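Local coordinates for protein 4-alpha-glucanotransferase (Corynebacterium glutamicum, PDB 5JJH) that belongs to the amylomaltase (disproportionating enzyme) family, with a TIM-barrel domain that follows an N-terminal beta-sandwich domain along the chain, at residues I531-H536 with T556-D561; L387-H392 with R458-L463; G625-L630 with N693-R698; G507-T512 with M527-L532. All blocks are in the same frame, centred on the assembly; numbering follows the deposited sequence.

Interaction 1 (I531-H536 with T556-D561); sequences ILWFEH and TVTTHD
Ile531 and Thr556 form a parallel bridge, their CA atoms 5.1 Å apart, where the neighbouring TIM-barrel strands 528-531 and 553-556 run out at the same end of the barrel. The pairing closes with Leu532 N donating to Thr556 O at 2.9 Å, and Ile531 CA adds a CA-H...O contact to that oxygen. Beyond it the 531-536 segment coils into a short 3-10 segment, 532-534, while 556-561 leaves in an irregular loop.

On the face they share, the side chains of Ile531 and Thr556 lie alongside each other. With chi1 at 54°, Thr556 OG1 sits between its own backbone N and carbonyl carbon; there it touches Ile531 CG1 and bonds back to Thr558 O at 2.9 Å, which orients the hydroxyl. Ile531 N in turn donates to Glu535 OE1, and Glu535 is held from its other oxygen by a salt bridge to Arg544.

Leu532 and Val557 also run side by side, Leu532 CD2 to Val557 CG1 at 4.1 Å. Helix 627-639 packs against this group through Leu634, and Tyr568 stacks on the Trp533 ring. Trp533 CD1 comes to 3.2 Å from Val557 O, obliquely to the ring, but the indole N-H is angled away from that carbonyl. The N-H is used elsewhere: Trp533 NE1 donates to a water at 3.1 Å, and the same water is hydrogen-bonded to Thr558 OG1 at 2.7 Å.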
loop_
_atom_site.group_PDB
_atom_site.type_symbol
_atom_site.label_atom_id
_atom_site.label_comp_id
_atom_site.label_asym_id
_atom_site.label_seq_id
_atom_site.Cartn_x
_atom_site.Cartn_y
_atom_site.Cartn_z
ATOM N N ILE A 531 16.537 4.672 -4.759
ATOM C CA ILE A 531 16.306 6.124 -4.762
ATOM C C ILE A 531 17.673 6.826 -4.798
ATOM O O ILE A 531 18.557 6.623 -3.901
ATOM C CB ILE A 531 15.485 6.575 -3.530
ATOM C CG1 ILE A 531 14.111 5.884 -3.551
ATOM C CG2 ILE A 531 15.201 8.063 -3.580
ATOM C CD1 ILE A 531 13.296 6.143 -2.262
ATOM N N LEU A 532 17.883 7.581 -5.877
ATOM C CA LEU A 532 19.249 8.042 -6.184
ATOM C C LEU A 532 19.929 8.698 -4.946
ATOM O O LEU A 532 21.036 8.338 -4.590
ATOM C CB LEU A 532 19.204 9.068 -7.332
ATOM C CG LEU A 532 20.522 9.832 -7.563
ATOM C CD1 LEU A 532 21.407 9.056 -8.455
ATOM C CD2 LEU A 532 20.292 11.168 -8.191
ATOM N N TRP A 533 19.235 9.604 -4.299
ATOM C CA TRP A 533 19.834 10.330 -3.137
ATOM C C TRP A 533 20.240 9.484 -1.963
ATOM O O TRP A 533 21.147 9.881 -1.203
ATOM C CB TRP A 533 18.922 11.413 -2.641
ATOM C CG TRP A 533 18.505 12.436 -3.608
ATOM C CD1 TRP A 533 17.217 12.752 -3.949
ATOM C CD2 TRP A 533 19.346 13.307 -4.366
ATOM N NE1 TRP A 533 17.198 13.764 -4.841
ATOM C CE2 TRP A 533 18.502 14.128 -5.128
ATOM C CE3 TRP A 533 20.739 13.454 -4.494
ATOM C CZ2 TRP A 533 19.002 15.111 -5.997
ATOM C CZ3 TRP A 533 21.236 14.404 -5.368
ATOM C CH2 TRP A 533 20.377 15.236 -6.106
ATOM N N PHE A 534 19.632 8.308 -1.814
ATOM C CA PHE A 534 19.979 7.379 -0.746
ATOM C C PHE A 534 20.956 6.302 -1.143
ATOM O O PHE A 534 21.374 5.545 -0.274
ATOM C CB PHE A 534 18.715 6.698 -0.204
ATOM C CG PHE A 534 17.633 7.654 0.210
ATOM C CD1 PHE A 534 17.922 8.801 0.913
ATOM C CD2 PHE A 534 16.283 7.360 -0.037
ATOM C CE1 PHE A 534 16.912 9.657 1.320
ATOM C CE2 PHE A 534 15.260 8.219 0.390
ATOM C CZ PHE A 534 15.578 9.382 1.060
ATOM N N GLU A 535 21.377 6.171 -2.407
ATOM C CA GLU A 535 22.113 4.962 -2.807
ATOM C C GLU A 535 23.629 5.022 -2.636
ATOM O O GLU A 535 24.269 6.032 -3.077
ATOM C CB GLU A 535 21.877 4.634 -4.284
ATOM C CG GLU A 535 20.473 4.190 -4.694
ATOM C CD GLU A 535 19.905 3.050 -3.854
ATOM O OE1 GLU A 535 18.719 3.132 -3.398
ATOM O OE2 GLU A 535 20.658 2.113 -3.687
ATOM N N HIS A 536 24.216 3.940 -2.079
ATOM C CA HIS A 536 25.605 3.891 -1.756
ATOM C C HIS A 536 26.119 2.739 -2.511
ATOM O O HIS A 536 25.401 1.725 -2.717
ATOM C CB HIS A 536 25.851 3.717 -0.188
ATOM C CG HIS A 536 25.499 4.926 0.609
ATOM N ND1 HIS A 536 26.439 5.853 1.008
ATOM C CD2 HIS A 536 24.315 5.359 1.096
ATOM C CE1 HIS A 536 25.838 6.831 1.671
ATOM N NE2 HIS A 536 24.543 6.556 1.729
ATOM N N THR A 556 14.415 5.625 -9.045
ATOM C CA THR A 556 14.013 7.006 -9.183
ATOM C C THR A 556 15.102 7.928 -8.711
ATOM O O THR A 556 16.039 7.492 -8.050
ATOM C CB THR A 556 12.776 7.413 -8.309
ATOM O OG1 THR A 556 13.026 7.071 -6.917
ATOM C CG2 THR A 556 11.564 6.814 -8.844
ATOM N N VAL A 557 14.944 9.225 -9.035
ATOM C CA VAL A 557 15.818 10.241 -8.491
ATOM C C VAL A 557 15.327 10.572 -7.096
ATOM O O VAL A 557 16.113 10.735 -6.188
ATOM C CB VAL A 557 15.829 11.530 -9.357
ATOM C CG1 VAL A 557 16.520 12.651 -8.644
ATOM C CG2 VAL A 557 16.408 11.297 -10.749
ATOM N N THR A 558 14.004 10.694 -6.931
ATOM C CA THR A 558 13.411 11.258 -5.707
ATOM C C THR A 558 12.078 10.569 -5.388
ATOM O O THR A 558 11.764 9.576 -6.019
ATOM C CB THR A 558 13.263 12.785 -5.802
ATOM O OG1 THR A 558 13.023 13.331 -4.491
ATOM C CG2 THR A 558 12.199 13.199 -6.812
ATOM N N THR A 559 11.378 11.010 -4.347
ATOM C CA THR A 559 10.134 10.395 -3.901
ATOM C C THR A 559 9.266 11.467 -3.307
ATOM O O THR A 559 9.711 12.582 -3.050
ATOM C CB THR A 559 10.372 9.249 -2.856
ATOM O OG1 THR A 559 9.127 8.788 -2.373
ATOM C CG2 THR A 559 11.049 9.713 -1.691
ATOM N N HIS A 560 8.031 11.110 -3.053
ATOM C CA HIS A 560 7.070 12.085 -2.514
ATOM C C HIS A 560 7.438 12.485 -1.057
ATOM O O HIS A 560 6.935 13.506 -0.596
ATOM C CB HIS A 560 5.639 11.512 -2.591
ATOM C CG HIS A 560 5.482 10.269 -1.798
ATOM N ND1 HIS A 560 5.781 9.034 -2.312
ATOM C CD2 HIS A 560 5.200 10.072 -0.483
ATOM C CE1 HIS A 560 5.637 8.116 -1.368
ATOM N NE2 HIS A 560 5.324 8.729 -0.238
ATOM N N ASP A 561 8.285 11.719 -0.388
ATOM C CA ASP A 561 8.842 12.100 0.918
ATOM C C ASP A 561 10.099 13.006 0.938
ATOM O O ASP A 561 10.592 13.355 2.039
ATOM C CB ASP A 561 9.118 10.837 1.772
ATOM C CG ASP A 561 7.827 10.080 2.161
ATOM O OD1 ASP A 561 6.776 10.722 2.340
ATOM O OD2 ASP A 561 7.870 8.840 2.323
HETATM O O HOH W 1 14.653 15.454 -5.035
#

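Interaction 2 (L387-H392 with R458-L463); sequences LAVGVH and RVDHVL
Asp460 and Val389 meet because of their first torsions. Asp460 carries its carboxylate anti to the backbone N (chi1 -171°), turning it toward the 387-392 loop, while Val389 has CG1 in the anti place (chi1 176°), which leaves CG2 as the branch facing across. Val389 CG2 touches His461 CB at 3.4 Å and lies only 2.9 Å from Asp460 OD2, so tight for a methyl against an oxygen that the exact distance is doubtful.

Next to this contact the backbones pair as parallel strands. Leu387 N donates to Arg458 O at 2.8 Å, and Asp460 N returns a bond to Leu387 O at 3.1 Å. A water can donate to Leu387 O and, at 2.6 Å, to Asp460 O, though it has more acceptors around it than protons. Leu387 itself reaches to helix 441-452, packing on Trp443 and Leu447, and the edge-to-face partner of the His461 ring is Trp425. Asp460 OD1 also lies close to Glu508 OE2.

Strands 382-387 and 456-459 thus give way to loops that meet through Val389 and through Asp460 and His461, at the C-terminal end where TIM-barrel enzymes place their active sites.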
loop_
_atom_site.group_PDB
_atom_site.type_symbol
_atom_site.label_atom_id
_atom_site.label_comp_id
_atom_site.label_asym_id
_atom_site.label_seq_id
_atom_site.Cartn_x
_atom_site.Cartn_y
_atom_site.Cartn_z
ATOM N N LEU A 387 -0.239 0.902 -2.451
ATOM C CA LEU A 387 -0.994 0.275 -1.338
ATOM C C LEU A 387 -0.389 0.763 -0.037
ATOM O O LEU A 387 0.781 0.483 0.242
ATOM C CB LEU A 387 -0.858 -1.217 -1.377
ATOM C CG LEU A 387 -1.492 -2.079 -0.260
ATOM C CD1 LEU A 387 -2.971 -1.759 -0.259
ATOM C CD2 LEU A 387 -1.177 -3.542 -0.578
ATOM N N ALA A 388 -1.160 1.549 0.724
ATOM C CA ALA A 388 -0.770 1.948 2.056
ATOM C C ALA A 388 -0.547 0.729 2.943
ATOM O O ALA A 388 -1.062 -0.394 2.661
ATOM C CB ALA A 388 -1.851 2.850 2.664
ATOM N N VAL A 389 0.173 0.926 4.029
ATOM C CA VAL A 389 0.535 -0.177 4.952
ATOM C C VAL A 389 -0.659 -0.646 5.799
ATOM O O VAL A 389 -0.750 -1.815 6.219
ATOM C CB VAL A 389 1.582 0.354 5.972
ATOM C CG1 VAL A 389 1.884 -0.715 6.990
ATOM C CG2 VAL A 389 2.828 0.682 5.234
ATOM N N GLY A 390 -1.501 0.310 6.149
ATOM C CA GLY A 390 -2.631 -0.020 7.009
ATOM C C GLY A 390 -3.683 1.027 7.092
ATOM O O GLY A 390 -3.721 1.934 6.280
ATOM N N VAL A 391 -4.568 0.860 8.074
ATOM C CA VAL A 391 -5.787 1.669 8.142
ATOM C C VAL A 391 -5.879 2.406 9.479
ATOM O O VAL A 391 -5.268 2.029 10.472
ATOM C CB VAL A 391 -7.034 0.802 7.976
ATOM C CG1 VAL A 391 -7.035 0.065 6.610
ATOM C CG2 VAL A 391 -7.247 -0.116 9.183
ATOM N N HIS A 392 -6.699 3.422 9.481
ATOM C CA HIS A 392 -7.054 4.189 10.706
ATOM C C HIS A 392 -7.682 3.268 11.737
ATOM O O HIS A 392 -8.601 2.513 11.392
ATOM C CB HIS A 392 -8.067 5.271 10.389
ATOM C CG HIS A 392 -8.162 6.344 11.421
ATOM N ND1 HIS A 392 -8.769 6.159 12.631
ATOM C CD2 HIS A 392 -7.783 7.649 11.386
ATOM C CE1 HIS A 392 -8.729 7.287 13.320
ATOM N NE2 HIS A 392 -8.177 8.216 12.566
ATOM N N ARG A 458 2.551 -0.735 -6.103
ATOM C CA ARG A 458 3.668 -0.434 -5.268
ATOM C C ARG A 458 3.203 -0.682 -3.839
ATOM O O ARG A 458 2.220 -0.044 -3.367
ATOM C CB ARG A 458 4.068 1.010 -5.416
ATOM C CG ARG A 458 5.144 1.475 -4.443
ATOM C CD ARG A 458 5.432 2.928 -4.648
ATOM N NE ARG A 458 6.733 3.229 -4.043
ATOM C CZ ARG A 458 6.936 3.472 -2.746
ATOM N NH1 ARG A 458 8.195 3.720 -2.327
ATOM N NH2 ARG A 458 5.937 3.502 -1.904
ATOM N N VAL A 459 3.854 -1.633 -3.163
ATOM C CA VAL A 459 3.529 -2.017 -1.792
ATOM C C VAL A 459 4.400 -1.217 -0.821
ATOM O O VAL A 459 5.582 -1.426 -0.719
ATOM C CB VAL A 459 3.723 -3.541 -1.656
ATOM C CG1 VAL A 459 3.444 -4.024 -0.253
ATOM C CG2 VAL A 459 2.830 -4.227 -2.669
ATOM N N ASP A 460 3.807 -0.294 -0.103
ATOM C CA ASP A 460 4.483 0.430 0.943
ATOM C C ASP A 460 4.882 -0.537 2.051
ATOM O O ASP A 460 4.109 -1.403 2.436
ATOM C CB ASP A 460 3.540 1.464 1.500
ATOM C CG ASP A 460 4.218 2.418 2.455
ATOM O OD1 ASP A 460 5.369 2.773 2.174
ATOM O OD2 ASP A 460 3.554 2.863 3.419
ATOM N N HIS A 461 6.080 -0.347 2.588
ATOM C CA HIS A 461 6.571 -1.155 3.696
ATOM C C HIS A 461 6.496 -2.659 3.431
ATOM O O HIS A 461 5.787 -3.352 4.116
ATOM C CB HIS A 461 5.856 -0.797 4.996
ATOM C CG HIS A 461 6.539 -1.299 6.234
ATOM N ND1 HIS A 461 7.797 -0.889 6.613
ATOM C CD2 HIS A 461 6.116 -2.144 7.203
ATOM C CE1 HIS A 461 8.126 -1.477 7.748
ATOM N NE2 HIS A 461 7.124 -2.242 8.127
ATOM N N VAL A 462 7.172 -3.134 2.386
ATOM C CA VAL A 462 6.966 -4.539 1.966
ATOM C C VAL A 462 7.449 -5.535 3.014
ATOM O O VAL A 462 7.040 -6.698 3.040
ATOM C CB VAL A 462 7.612 -4.792 0.611
ATOM C CG1 VAL A 462 9.111 -4.923 0.671
ATOM C CG2 VAL A 462 7.002 -5.994 -0.061
ATOM N N LEU A 463 8.342 -5.077 3.906
ATOM C CA LEU A 463 8.805 -5.958 5.024
ATOM C C LEU A 463 7.680 -6.451 5.884
ATOM O O LEU A 463 7.750 -7.567 6.465
ATOM C CB LEU A 463 9.814 -5.229 5.879
ATOM C CG LEU A 463 10.429 -6.027 7.015
ATOM C CD1 LEU A 463 11.185 -7.236 6.539
ATOM C CD2 LEU A 463 11.353 -5.158 7.870
HETATM O O HOH W 2 1.595 -1.885 1.830
#

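Interaction 3 (G625-L630 with N693-R698); sequences GELAEL and NELYHR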
loop_
_atom_site.group_PDB
_atom_site.type_symbol
_atom_site.label_atom_id
_atom_site.label_comp_id
_atom_site.label_asym_id
_atom_site.label_seq_id
_atom_site.Cartn_x
_atom_site.Cartn_y
_atom_site.Cartn_z
ATOM N N GLY A 625 26.120 24.146 -12.736
ATOM C CA GLY A 625 25.373 24.078 -13.974
ATOM C C GLY A 625 24.017 24.630 -13.716
ATOM O O GLY A 625 23.672 24.891 -12.562
ATOM N N GLU A 626 23.253 24.895 -14.770
ATOM C CA GLU A 626 21.897 25.396 -14.551
ATOM C C GLU A 626 20.988 24.232 -14.090
ATOM O O GLU A 626 21.316 23.053 -14.307
ATOM C CB GLU A 626 21.320 26.019 -15.801
ATOM C CG GLU A 626 21.877 27.398 -16.090
ATOM C CD GLU A 626 21.702 27.752 -17.533
ATOM O OE1 GLU A 626 22.205 26.972 -18.378
ATOM O OE2 GLU A 626 21.057 28.793 -17.810
ATOM N N LEU A 627 19.868 24.623 -13.492
ATOM C CA LEU A 627 18.875 23.690 -12.964
ATOM C C LEU A 627 18.549 22.652 -14.033
ATOM O O LEU A 627 18.770 21.436 -13.838
ATOM C CB LEU A 627 17.604 24.453 -12.543
ATOM C CG LEU A 627 16.537 23.802 -11.628
ATOM C CD1 LEU A 627 15.149 23.667 -12.200
ATOM C CD2 LEU A 627 16.988 22.475 -11.001
ATOM N N ALA A 628 18.112 23.113 -15.191
ATOM C CA ALA A 628 17.835 22.221 -16.324
ATOM C C ALA A 628 18.942 21.252 -16.685
ATOM O O ALA A 628 18.663 20.086 -16.898
ATOM C CB ALA A 628 17.308 22.968 -17.571
ATOM N N GLU A 629 20.203 21.680 -16.625
ATOM C CA GLU A 629 21.295 20.780 -16.967
ATOM C C GLU A 629 21.474 19.702 -15.883
ATOM O O GLU A 629 21.807 18.571 -16.176
ATOM C CB GLU A 629 22.616 21.545 -17.178
ATOM C CG GLU A 629 22.435 22.730 -18.160
ATOM C CD GLU A 629 23.635 23.695 -18.258
ATOM O OE1 GLU A 629 24.237 24.166 -17.239
ATOM O OE2 GLU A 629 23.953 23.967 -19.420
ATOM N N LEU A 630 21.360 20.096 -14.647
ATOM C CA LEU A 630 21.484 19.137 -13.527
ATOM C C LEU A 630 20.332 18.117 -13.572
ATOM O O LEU A 630 20.586 16.951 -13.551
ATOM C CB LEU A 630 21.612 19.846 -12.214
ATOM C CG LEU A 630 22.922 20.619 -12.081
ATOM C CD1 LEU A 630 22.778 21.627 -10.970
ATOM C CD2 LEU A 630 24.104 19.704 -11.831
ATOM N N ASN A 693 5.862 23.481 -21.815
ATOM C CA ASN A 693 7.051 24.036 -21.087
ATOM C C ASN A 693 8.304 23.316 -21.569
ATOM O O ASN A 693 8.320 22.081 -21.700
ATOM C CB ASN A 693 7.037 23.915 -19.553
ATOM C CG ASN A 693 5.665 23.991 -18.960
ATOM O OD1 ASN A 693 5.046 25.060 -18.911
ATOM N ND2 ASN A 693 5.174 22.838 -18.474
ATOM N N GLU A 694 9.340 24.090 -21.810
ATOM C CA GLU A 694 10.571 23.551 -22.315
ATOM C C GLU A 694 11.161 22.569 -21.306
ATOM O O GLU A 694 11.676 21.537 -21.680
ATOM C CB GLU A 694 11.564 24.671 -22.658
ATOM C CG GLU A 694 11.037 26.100 -22.516
ATOM C CD GLU A 694 11.416 27.004 -23.676
ATOM O OE1 GLU A 694 12.610 27.040 -24.034
ATOM O OE2 GLU A 694 10.525 27.685 -24.226
ATOM N N LEU A 695 11.066 22.908 -20.027
ATOM C CA LEU A 695 11.633 22.050 -18.954
ATOM C C LEU A 695 11.073 20.605 -19.007
ATOM O O LEU A 695 11.832 19.662 -19.021
ATOM C CB LEU A 695 11.472 22.697 -17.573
ATOM C CG LEU A 695 12.038 21.832 -16.423
ATOM C CD1 LEU A 695 13.507 21.463 -16.708
ATOM C CD2 LEU A 695 11.974 22.507 -15.046
ATOM N N TYR A 696 9.742 20.461 -19.152
ATOM C CA TYR A 696 9.119 19.180 -19.321
ATOM C C TYR A 696 9.755 18.312 -20.404
ATOM O O TYR A 696 10.074 17.146 -20.186
ATOM C CB TYR A 696 7.610 19.384 -19.619
ATOM C CG TYR A 696 6.957 18.095 -19.943
ATOM C CD1 TYR A 696 6.402 17.284 -18.945
ATOM C CD2 TYR A 696 6.921 17.643 -21.254
ATOM C CE1 TYR A 696 5.800 16.081 -19.291
ATOM C CE2 TYR A 696 6.348 16.461 -21.590
ATOM C CZ TYR A 696 5.798 15.667 -20.605
ATOM O OH TYR A 696 5.242 14.486 -20.992
ATOM N N HIS A 697 9.902 18.893 -21.607
ATOM C CA HIS A 697 10.441 18.198 -22.760
ATOM C C HIS A 697 11.895 17.838 -22.556
ATOM O O HIS A 697 12.286 16.794 -22.947
ATOM C CB HIS A 697 10.317 19.075 -24.030
ATOM C CG HIS A 697 8.904 19.190 -24.466
ATOM N ND1 HIS A 697 8.215 18.110 -24.952
ATOM C CD2 HIS A 697 8.021 20.200 -24.386
ATOM C CE1 HIS A 697 6.983 18.464 -25.232
ATOM N NE2 HIS A 697 6.829 19.719 -24.860
ATOM N N ARG A 698 12.678 18.711 -21.933
ATOM C CA ARG A 698 14.101 18.375 -21.615
ATOM C C ARG A 698 14.246 17.170 -20.659
ATOM O O ARG A 698 15.046 16.211 -20.865
ATOM C CB ARG A 698 14.746 19.617 -21.047
ATOM C CG ARG A 698 14.873 20.799 -22.070
ATOM C CD ARG A 698 15.513 22.100 -21.469
ATOM N NE ARG A 698 16.926 21.868 -21.190
ATOM C CZ ARG A 698 17.867 22.764 -20.859
ATOM N NH1 ARG A 698 19.132 22.355 -20.636
ATOM N NH2 ARG A 698 17.592 24.047 -20.778
HETATM O O HOH W 3 20.298 25.197 -19.585
#
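Ala628 and Leu695 bring their backbones to 6.7 Å between CA atoms, each in the first turn of a helix, 627-639 and 694-702. This is helix-to-helix packing near the surface, well away from the centre of the chain, and it joins a helix of the TIM-barrel domain to the C-terminal helix. No direct hydrogen bond crosses between the segments.

The apolar part is small. Leu695 CG stands anti to its backbone N (chi1 180°), which sends both methyls toward the other helix: Leu695 CD1 meets Ala628 CB at 4.2 Å, and Leu695 CD2 meets Leu627 CD1 at 4.4 Å. Leu627 packs further on Ala566 and Leu569.

Next to this pair, Arg698 bends at chi3 (69°) and lays its guanidinium flat against the other helix, with Ala628 CB over the centre of one face and 3.3 Å from Arg698 CZ. The charge is answered by a salt bridge from Arg698 NE to Glu632 OE2, one turn further along that helix.

Glu629 does not bond to Arg698. Its OE1 instead accepts from Glu626 N at 2.8 Å, a bond from the N-cap residue's N-H to a side chain in the first turn of the helix. Glu626 reaches Arg698 through a single water: lying in the plane of the guanidinium, at its edge, it accepts from Arg698 NH2 at 3.2 Å and donates to Glu626 OE1 at 2.9 Å.

Interaction 4 (G507-T512 with M527-L532); sequences GEDLGT and MGTSIL
Met527 opens the contact with its backbone alone: Met527 O takes the N-H of Gly507 at 2.7 Å, while its side chain packs instead on Val504 and Ile506. Gly528 has no side chain, and the Asp509 carboxylate packs directly against its backbone, Asp509 OD2 lying 3.4 Å from Gly528 CA.

Thr529 is the centre. Its N and OG1 both donate to Asp509 OD1, each at 3.0 Å and from the same face of the carboxylate, the N-H arriving 42° out of the plane. The side chains of Asp509 and Thr529 point opposite ways as they pass, each with its oxygen-bearing branch tucked between backbone N and carbonyl carbon (chi1 65° and 54°). Thr529 CG2 rests on Gly507 O, and Leu510 CD2 comes to 3.4 Å from Thr529 OG1, the two side chains roughly perpendicular. Further on, Ile531 CD1 meets Leu510 CD1 at 3.9 Å. Within the other segment, Glu508 OE1 accepts from Leu510 N.

The chemistry implies a change of partner at the seam between barrel strands 504-507 and 528-531: where backbone pairing stops, an aspartate oxygen gripped by two donors from one residue takes over and restrains the carboxylate through OD1, while OD2 has a weak, long ion pair with Arg550.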
loop_
_atom_site.group_PDB
_atom_site.type_symbol
_atom_site.label_atom_id
_atom_site.label_comp_id
_atom_site.label_asym_id
_atom_site.label_seq_id
_atom_site.Cartn_x
_atom_site.Cartn_y
_atom_site.Cartn_z
ATOM N N GLY A 507 8.105 -3.387 -4.339
ATOM C CA GLY A 507 8.059 -3.543 -2.933
ATOM C C GLY A 507 9.039 -2.567 -2.410
ATOM O O GLY A 507 10.220 -2.510 -2.855
ATOM N N GLU A 508 8.546 -1.694 -1.562
ATOM C CA GLU A 508 9.386 -0.652 -1.103
ATOM C C GLU A 508 10.219 -1.341 -0.072
ATOM O O GLU A 508 9.697 -1.926 0.864
ATOM C CB GLU A 508 8.557 0.510 -0.548
ATOM C CG GLU A 508 8.179 0.394 0.905
ATOM C CD GLU A 508 9.109 1.158 1.794
ATOM O OE1 GLU A 508 10.340 0.987 1.691
ATOM O OE2 GLU A 508 8.583 1.927 2.599
ATOM N N ASP A 509 11.520 -1.283 -0.274
ATOM C CA ASP A 509 12.451 -2.071 0.512
ATOM C C ASP A 509 13.675 -1.273 1.002
ATOM O O ASP A 509 14.803 -1.731 0.921
ATOM C CB ASP A 509 12.898 -3.266 -0.317
ATOM C CG ASP A 509 13.687 -2.865 -1.528
ATOM O OD1 ASP A 509 13.741 -1.672 -1.824
ATOM O OD2 ASP A 509 14.232 -3.759 -2.194
ATOM N N LEU A 510 13.418 -0.066 1.495
ATOM C CA LEU A 510 14.466 0.889 1.857
ATOM C C LEU A 510 15.424 0.442 2.974
ATOM O O LEU A 510 16.627 0.638 2.853
ATOM C CB LEU A 510 13.847 2.258 2.173
ATOM C CG LEU A 510 13.110 2.923 1.011
ATOM C CD1 LEU A 510 12.944 4.420 1.206
ATOM C CD2 LEU A 510 13.795 2.625 -0.309
ATOM N N GLY A 511 14.914 -0.176 4.033
ATOM C CA GLY A 511 15.767 -0.699 5.100
ATOM C C GLY A 511 16.513 -1.972 4.710
ATOM O O GLY A 511 16.111 -2.583 3.737
ATOM N N THR A 512 17.589 -2.375 5.409
ATOM C CA THR A 512 18.287 -3.608 4.970
ATOM C C THR A 512 18.192 -4.885 5.824
ATOM O O THR A 512 18.924 -5.068 6.802
ATOM C CB THR A 512 19.759 -3.374 4.670
ATOM O OG1 THR A 512 20.312 -4.584 4.130
ATOM C CG2 THR A 512 20.477 -3.000 5.926
ATOM N N MET A 527 9.884 -6.411 -7.466
ATOM C CA MET A 527 10.937 -5.448 -7.689
ATOM C C MET A 527 11.174 -4.682 -6.440
ATOM O O MET A 527 10.230 -4.458 -5.623
ATOM C CB MET A 527 10.542 -4.503 -8.799
ATOM C CG MET A 527 10.428 -5.196 -10.124
ATOM S SD MET A 527 10.137 -4.062 -11.446
ATOM C CE MET A 527 9.524 -5.113 -12.790
ATOM N N GLY A 528 12.453 -4.329 -6.247
ATOM C CA GLY A 528 12.847 -3.375 -5.241
ATOM C C GLY A 528 12.732 -1.921 -5.619
ATOM O O GLY A 528 12.187 -1.581 -6.670
ATOM N N THR A 529 13.161 -1.039 -4.711
ATOM C CA THR A 529 13.097 0.388 -4.971
ATOM C C THR A 529 14.456 1.036 -4.682
ATOM O O THR A 529 14.957 0.981 -3.540
ATOM C CB THR A 529 12.025 1.131 -4.101
ATOM O OG1 THR A 529 12.269 0.830 -2.721
ATOM C CG2 THR A 529 10.626 0.765 -4.468
ATOM N N SER A 530 15.047 1.675 -5.676
ATOM C CA SER A 530 16.317 2.394 -5.496
ATOM C C SER A 530 16.052 3.864 -5.677
ATOM O O SER A 530 15.372 4.266 -6.654
ATOM C CB SER A 530 17.287 1.993 -6.573
ATOM O OG SER A 530 17.608 0.657 -6.555
ATOM N N ILE A 531 16.537 4.672 -4.759
ATOM C CA ILE A 531 16.306 6.124 -4.762
ATOM C C ILE A 531 17.673 6.826 -4.798
ATOM O O ILE A 531 18.557 6.623 -3.901
ATOM C CB ILE A 531 15.485 6.575 -3.530
ATOM C CG1 ILE A 531 14.111 5.884 -3.551
ATOM C CG2 ILE A 531 15.201 8.063 -3.580
ATOM C CD1 ILE A 531 13.296 6.143 -2.262
ATOM N N LEU A 532 17.883 7.581 -5.877
ATOM C CA LEU A 532 19.249 8.042 -6.184
ATOM C C LEU A 532 19.929 8.698 -4.946
ATOM O O LEU A 532 21.036 8.338 -4.590
ATOM C CB LEU A 532 19.204 9.068 -7.332
ATOM C CG LEU A 532 20.522 9.832 -7.563
ATOM C CD1 LEU A 532 21.407 9.056 -8.455
ATOM C CD2 LEU A 532 20.292 11.168 -8.191
#

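Interactions 2, 4 and 1 lie on the same TIM barrel. Interaction 4 hands over to interaction 1 through Ile531 and Leu532, which they share, and their centres are only 9 Å apart; Ser530 O and Thr556 N, 2.9 Å apart, probably bond between them. Interactions 2 and 4, centres 14 Å apart, are linked by neighbouring strands 456-459 and 504-507, probably through Glu508 N to Val459 O at 3.1 Å. Interactions 1 and 2 lie at the C-terminal ends of their strands, where active sites of this fold are found; interaction 4 joins that end of 504-507 to the length of 528-531. Interaction 3 is peripheral, its centre 34 Å from that of interaction 2, yet its helix 627-639 continues to Leu634, beside interaction 1.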